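Local coordinates for protein carbohydrate esterase family 2 (CE2) (Chaetomium olivicolor, PDB 4XVH) that probably removes acetyl groups from xylan or related polysaccharides, as a family 2 carbohydrate esterase pairing a hydrolase domain with a beta-sandwich carbohydrate-binding domain, at residues R82-P85 with A86-S89; L137-N140 with P141-Y144. All blocks are in the same frame, centred on the assembly; numbering follows the deposited sequence.

Contact 1: residues R82-P85 with A86-S89. With PEU (2,5,8,11,14,17,20,23,26,29,32,35,38,41,44,47,50,53,56,59,62,65,68,71,74,77,80-heptacosaoxadooctacontan-82-ol), chain C.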
loop_
_atom_site.group_PDB
_atom_site.type_symbol
_atom_site.label_atom_id
_atom_site.label_comp_id
_atom_site.label_asym_id
_atom_site.label_seq_id
_atom_site.Cartn_x
_atom_site.Cartn_y
_atom_site.Cartn_z
ATOM N N ARG A 82 8.963 3.138 1.822
ATOM C CA ARG A 82 8.729 1.791 2.334
ATOM C C ARG A 82 7.646 1.784 3.425
ATOM O O ARG A 82 6.996 0.756 3.661
ATOM C CB ARG A 82 10.027 1.228 2.951
ATOM C CG ARG A 82 11.166 1.009 1.970
ATOM C CD ARG A 82 12.498 0.998 2.682
ATOM N NE ARG A 82 12.622 -0.048 3.699
ATOM C CZ ARG A 82 12.977 -1.317 3.445
ATOM N NH1 ARG A 82 13.256 -1.722 2.206
ATOM N NH2 ARG A 82 13.093 -2.193 4.450
ATOM N N SER A 83 7.516 2.920 4.124
ATOM C CA SER A 83 6.793 2.987 5.388
ATOM C C SER A 83 5.517 3.811 5.304
ATOM O O SER A 83 5.121 4.254 4.215
ATOM C CB SER A 83 7.707 3.566 6.491
ATOM O OG SER A 83 8.212 4.838 6.110
ATOM N N GLU A 84 4.884 4.060 6.450
ATOM C CA GLU A 84 3.498 4.546 6.434
ATOM C C GLU A 84 3.303 5.833 7.248
ATOM O O GLU A 84 4.145 6.191 8.070
ATOM C CB GLU A 84 2.567 3.442 6.965
ATOM C CG GLU A 84 2.766 3.204 8.484
ATOM C CD GLU A 84 1.833 2.129 9.020
ATOM O OE1 GLU A 84 0.591 2.363 9.014
ATOM O OE2 GLU A 84 2.348 1.052 9.414
ATOM N N PRO A 85 2.183 6.526 7.024
ATOM C CA PRO A 85 1.987 7.823 7.679
ATOM C C PRO A 85 2.022 7.766 9.201
ATOM O O PRO A 85 2.435 8.746 9.826
ATOM C CB PRO A 85 0.593 8.265 7.203
ATOM C CG PRO A 85 0.155 7.291 6.187
ATOM C CD PRO A 85 1.203 6.273 5.956
ATOM N N ALA A 86 1.628 6.638 9.778
ATOM C CA ALA A 86 1.531 6.551 11.228
ATOM C C ALA A 86 2.886 6.791 11.887
ATOM O O ALA A 86 2.932 7.242 13.020
ATOM C CB ALA A 86 0.984 5.184 11.670
ATOM N N TYR A 87 3.976 6.482 11.179
ATOM C CA TYR A 87 5.316 6.627 11.752
ATOM C C TYR A 87 5.940 7.981 11.408
ATOM O O TYR A 87 6.787 8.480 12.143
ATOM C CB TYR A 87 6.239 5.495 11.283
ATOM C CG TYR A 87 5.978 4.173 11.982
ATOM C CD1 TYR A 87 6.544 3.889 13.225
ATOM C CD2 TYR A 87 5.127 3.220 11.414
ATOM C CE1 TYR A 87 6.284 2.687 13.871
ATOM C CE2 TYR A 87 4.869 2.004 12.060
ATOM C CZ TYR A 87 5.450 1.747 13.284
ATOM O OH TYR A 87 5.171 0.539 13.907
ATOM N N GLY A 88 5.531 8.557 10.277
ATOM C CA GLY A 88 5.973 9.901 9.897
ATOM C C GLY A 88 5.764 10.143 8.418
ATOM O O GLY A 88 5.144 9.330 7.741
ATOM N N SER A 89 6.285 11.243 7.903
ATOM C CA SER A 89 6.250 11.473 6.463
ATOM C C SER A 89 7.462 12.298 6.005
ATOM O O SER A 89 8.200 12.820 6.828
ATOM C CB SER A 89 4.944 12.159 6.062
ATOM O OG SER A 89 4.840 13.422 6.675
HETATM C CAA PEU C . 4.324 11.019 14.275
HETATM O OAB PEU C . 4.104 10.030 15.296
HETATM C CAC PEU C . 3.103 10.453 16.301
HETATM C CAD PEU C . 2.725 9.518 17.510
HETATM O OAE PEU C . 3.846 9.202 18.371
HETATM C CAF PEU C . 4.904 8.434 17.713
HETATM C CAG PEU C . 4.725 6.948 17.362
HETATM O OAH PEU C . 3.598 6.564 16.558
HETATM C CAI PEU C . 3.686 5.162 16.178
HETATM C CAJ PEU C . 2.387 4.629 15.561
HETATM O OAK PEU C . 2.542 3.244 15.151
HETATM C CAL PEU C . 1.239 2.642 15.003
HETATM C CAM PEU C . 1.275 1.176 14.588
HETATM O OAN PEU C . -0.096 0.759 14.751
HETATM C CAO PEU C . -0.319 -0.651 14.528
HETATM C CAP PEU C . -1.618 -0.782 15.297
HETATM O OAQ PEU C . -2.412 -1.976 15.500
HETATM C CAR PEU C . -1.764 -3.163 16.057
HETATM C CAS PEU C . -0.866 -4.072 15.180
HETATM O OAT PEU C . -1.582 -4.733 14.062
HETATM C CAU PEU C . -2.166 -3.854 13.053
HETATM C CAV PEU C . -2.906 -4.650 11.957
HETATM O OAW PEU C . -3.497 -3.878 10.882
HETATM O O HOH W 1 -0.152 4.738 8.517
#
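Glu84 and Tyr87 close a beta turn, with Pro85 and Ala86 at its corners, in the loop that crosses from strand 73-81 of one sheet of the beta-sandwich to strand 88-97 of the other. The turn is an example of how a tight loop can orient side chains toward a ligand pocket. Its backbone bond runs from Tyr87 N to Glu84 O (3.1 Å, 155° at the hydrogen). A water adds a second polar link: it donates to Glu84 OE1 and accepts from Ala86 N at 2.9 Å, tying the carboxylate to the backbone at the corner.

Side-chain contact follows the same path. Glu84 CG sits between its own backbone N and carbonyl carbon (chi1 70°), which brings it to the edge of the Tyr87 ring, 3.8 Å from CD2. Beyond it the extended chain carries OE2 along to CE2 of the tyrosine, and OE2 is hydrogen-bonded to Ser162.

One oxygen of the bound polyether, OAK, lies over a face of the ring toward its rim, 3.8 Å from Tyr87 CZ, while the phenol OH bonds to Asn133. With an alanine in place of Tyr87, the polyether would probably lose its aromatic floor and Asn133 its hydroxyl partner, while the edge support of Glu84 would go as well. The entry to strand 88-97 depends on glycine: at the backbone angles of Gly88 a side chain would press on the carbonyl O of Tyr87. Gly88 O, bonded by Arg81, also receives a CA-H...O contact from Pro85 CA at 3.5 Å.

Contact 2: residues L137-N140 with P141-Y144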
loop_
_atom_site.group_PDB
_atom_site.type_symbol
_atom_site.label_atom_id
_atom_site.label_comp_id
_atom_site.label_asym_id
_atom_site.label_seq_id
_atom_site.Cartn_x
_atom_site.Cartn_y
_atom_site.Cartn_z
ATOM N N LEU A 137 11.777 -1.287 9.129
ATOM C CA LEU A 137 11.448 -2.699 8.847
ATOM C C LEU A 137 10.247 -2.853 7.917
ATOM O O LEU A 137 10.013 -3.928 7.352
ATOM C CB LEU A 137 11.197 -3.461 10.142
ATOM C CG LEU A 137 12.487 -3.691 10.968
ATOM C CD1 LEU A 137 12.208 -4.474 12.246
ATOM C CD2 LEU A 137 13.563 -4.432 10.146
ATOM N N GLU A 138 9.457 -1.791 7.783
ATOM C CA GLU A 138 8.356 -1.822 6.839
ATOM C C GLU A 138 8.923 -1.861 5.426
ATOM O O GLU A 138 9.973 -1.270 5.165
ATOM C CB GLU A 138 7.436 -0.609 7.051
ATOM C CG GLU A 138 6.840 -0.621 8.438
ATOM C CD GLU A 138 5.649 0.293 8.553
ATOM O OE1 GLU A 138 5.703 1.367 7.906
ATOM O OE2 GLU A 138 4.668 -0.073 9.273
ATOM N N ASP A 139 8.230 -2.518 4.501
ATOM C CA ASP A 139 8.808 -2.659 3.169
ATOM C C ASP A 139 7.705 -2.718 2.114
ATOM O O ASP A 139 7.457 -3.769 1.531
ATOM C CB ASP A 139 9.693 -3.921 3.103
ATOM C CG ASP A 139 10.647 -3.929 1.910
ATOM O OD1 ASP A 139 10.396 -3.191 0.933
ATOM O OD2 ASP A 139 11.668 -4.686 1.948
ATOM N N ASN A 140 7.038 -1.584 1.885
ATOM C CA ASN A 140 5.927 -1.568 0.951
ATOM C C ASN A 140 6.329 -2.108 -0.426
ATOM O O ASN A 140 5.517 -2.767 -1.047
ATOM C CB ASN A 140 5.333 -0.145 0.812
ATOM C CG ASN A 140 4.060 -0.126 -0.048
ATOM O OD1 ASN A 140 4.048 0.435 -1.159
ATOM N ND2 ASN A 140 2.982 -0.769 0.457
ATOM N N PRO A 141 7.567 -1.820 -0.914
ATOM C CA PRO A 141 7.901 -2.319 -2.266
ATOM C C PRO A 141 7.941 -3.854 -2.378
ATOM O O PRO A 141 8.019 -4.381 -3.517
ATOM C CB PRO A 141 9.291 -1.735 -2.535
ATOM C CG PRO A 141 9.337 -0.438 -1.727
ATOM C CD PRO A 141 8.524 -0.773 -0.460
ATOM N N LYS A 142 7.916 -4.559 -1.243
ATOM C CA LYS A 142 7.925 -6.026 -1.293
ATOM C C LYS A 142 6.568 -6.640 -0.976
ATOM O O LYS A 142 6.462 -7.860 -0.809
ATOM C CB LYS A 142 8.958 -6.606 -0.326
ATOM C CG LYS A 142 10.411 -6.375 -0.811
ATOM C CD LYS A 142 11.400 -7.302 -0.051
ATOM C CE LYS A 142 12.804 -7.208 -0.645
ATOM N NZ LYS A 142 13.767 -8.156 0.060
ATOM N N THR A 143 5.530 -5.811 -0.869
ATOM C CA THR A 143 4.204 -6.335 -0.499
ATOM C C THR A 143 3.531 -7.049 -1.673
ATOM O O THR A 143 3.854 -6.787 -2.823
ATOM C CB THR A 143 3.258 -5.230 -0.008
ATOM O OG1 THR A 143 3.195 -4.171 -0.987
ATOM C CG2 THR A 143 3.751 -4.675 1.372
ATOM N N TYR A 144 2.558 -7.911 -1.362
ATOM C CA TYR A 144 1.806 -8.666 -2.370
ATOM C C TYR A 144 1.196 -7.706 -3.413
ATOM O O TYR A 144 1.211 -7.982 -4.610
ATOM C CB TYR A 144 0.690 -9.512 -1.697
ATOM C CG TYR A 144 -0.442 -8.617 -1.222
ATOM C CD1 TYR A 144 -0.308 -7.818 -0.070
ATOM C CD2 TYR A 144 -1.600 -8.485 -1.983
ATOM C CE1 TYR A 144 -1.326 -6.936 0.322
ATOM C CE2 TYR A 144 -2.611 -7.627 -1.605
ATOM C CZ TYR A 144 -2.474 -6.854 -0.447
ATOM O OH TYR A 144 -3.507 -5.988 -0.112
#
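Asp139 meets both Pro141 and Lys142 across a short 3-10 turn that leads into helix 144-151 of the hydrolase domain, a worked case of a chain folding back on itself before a helix begins. Its carbonyl O takes the first bond of the turn, from Lys142 N at 2.9 Å. The side chain follows the same course: CG lies trans to the backbone N (chi1 -163°), which sets the two carboxylate oxygens against different neighbours. OD1 meets the proline ring at Pro141 CD, 3.4 Å away, and OD2 lies 3.3 Å from Lys142 CD, against the aliphatic part of the lysine. Lys142 NZ stays 4.5 Å from Asp139 OD2, too far for a salt bridge, and the same oxygen has a long, weak ion pair with Arg82.

Asn140, next along, works mainly through its main chain. Its carbonyl O is gripped twice by Thr143: by OG1, which donates in the carbonyl plane at 2.7 Å, and by N, which approaches at 3.0 Å from 59° out of that plane in a nearly straight bond (166°). The amide ND2 turns to Val121 O instead, while Thr143 CG2 packs 3.8 Å from Asn140 CA.

Thr143 holds the N-cap position of helix 144-151, and its side chain touches His312 of helix 309-327. Because its hydroxyl proton and its N-H are both spent on one buried carbonyl, the pair of hydrogen bonds probably fixes the rotation of the threonine side chain and holds the turn closed just before the helix.

Overall arrangement
Contacts 1 and 2 follow in series along the chain, their centres 12 Å apart, yet belong to different domains. Contact 1 lies in the connection between strands 73-81 and 88-97 of the beta-sandwich; contact 2 lies between helices 118-121 and 144-151 of the hydrolase domain, whose core is a five-stranded parallel sheet. They meet at the domain junction. Asn140 N lies 2.9 Å from Arg82 O, a probable hydrogen bond, and Ser83 packs on Glu138. Glu84 OE2 and Glu138 OE2 are only 2.6 Å apart, a closeness that would probably be eased if one of the two carboxylates carries a proton. The two turns thus join the domains beside the pocket that holds the polyether, to which contact 1 contributes directly.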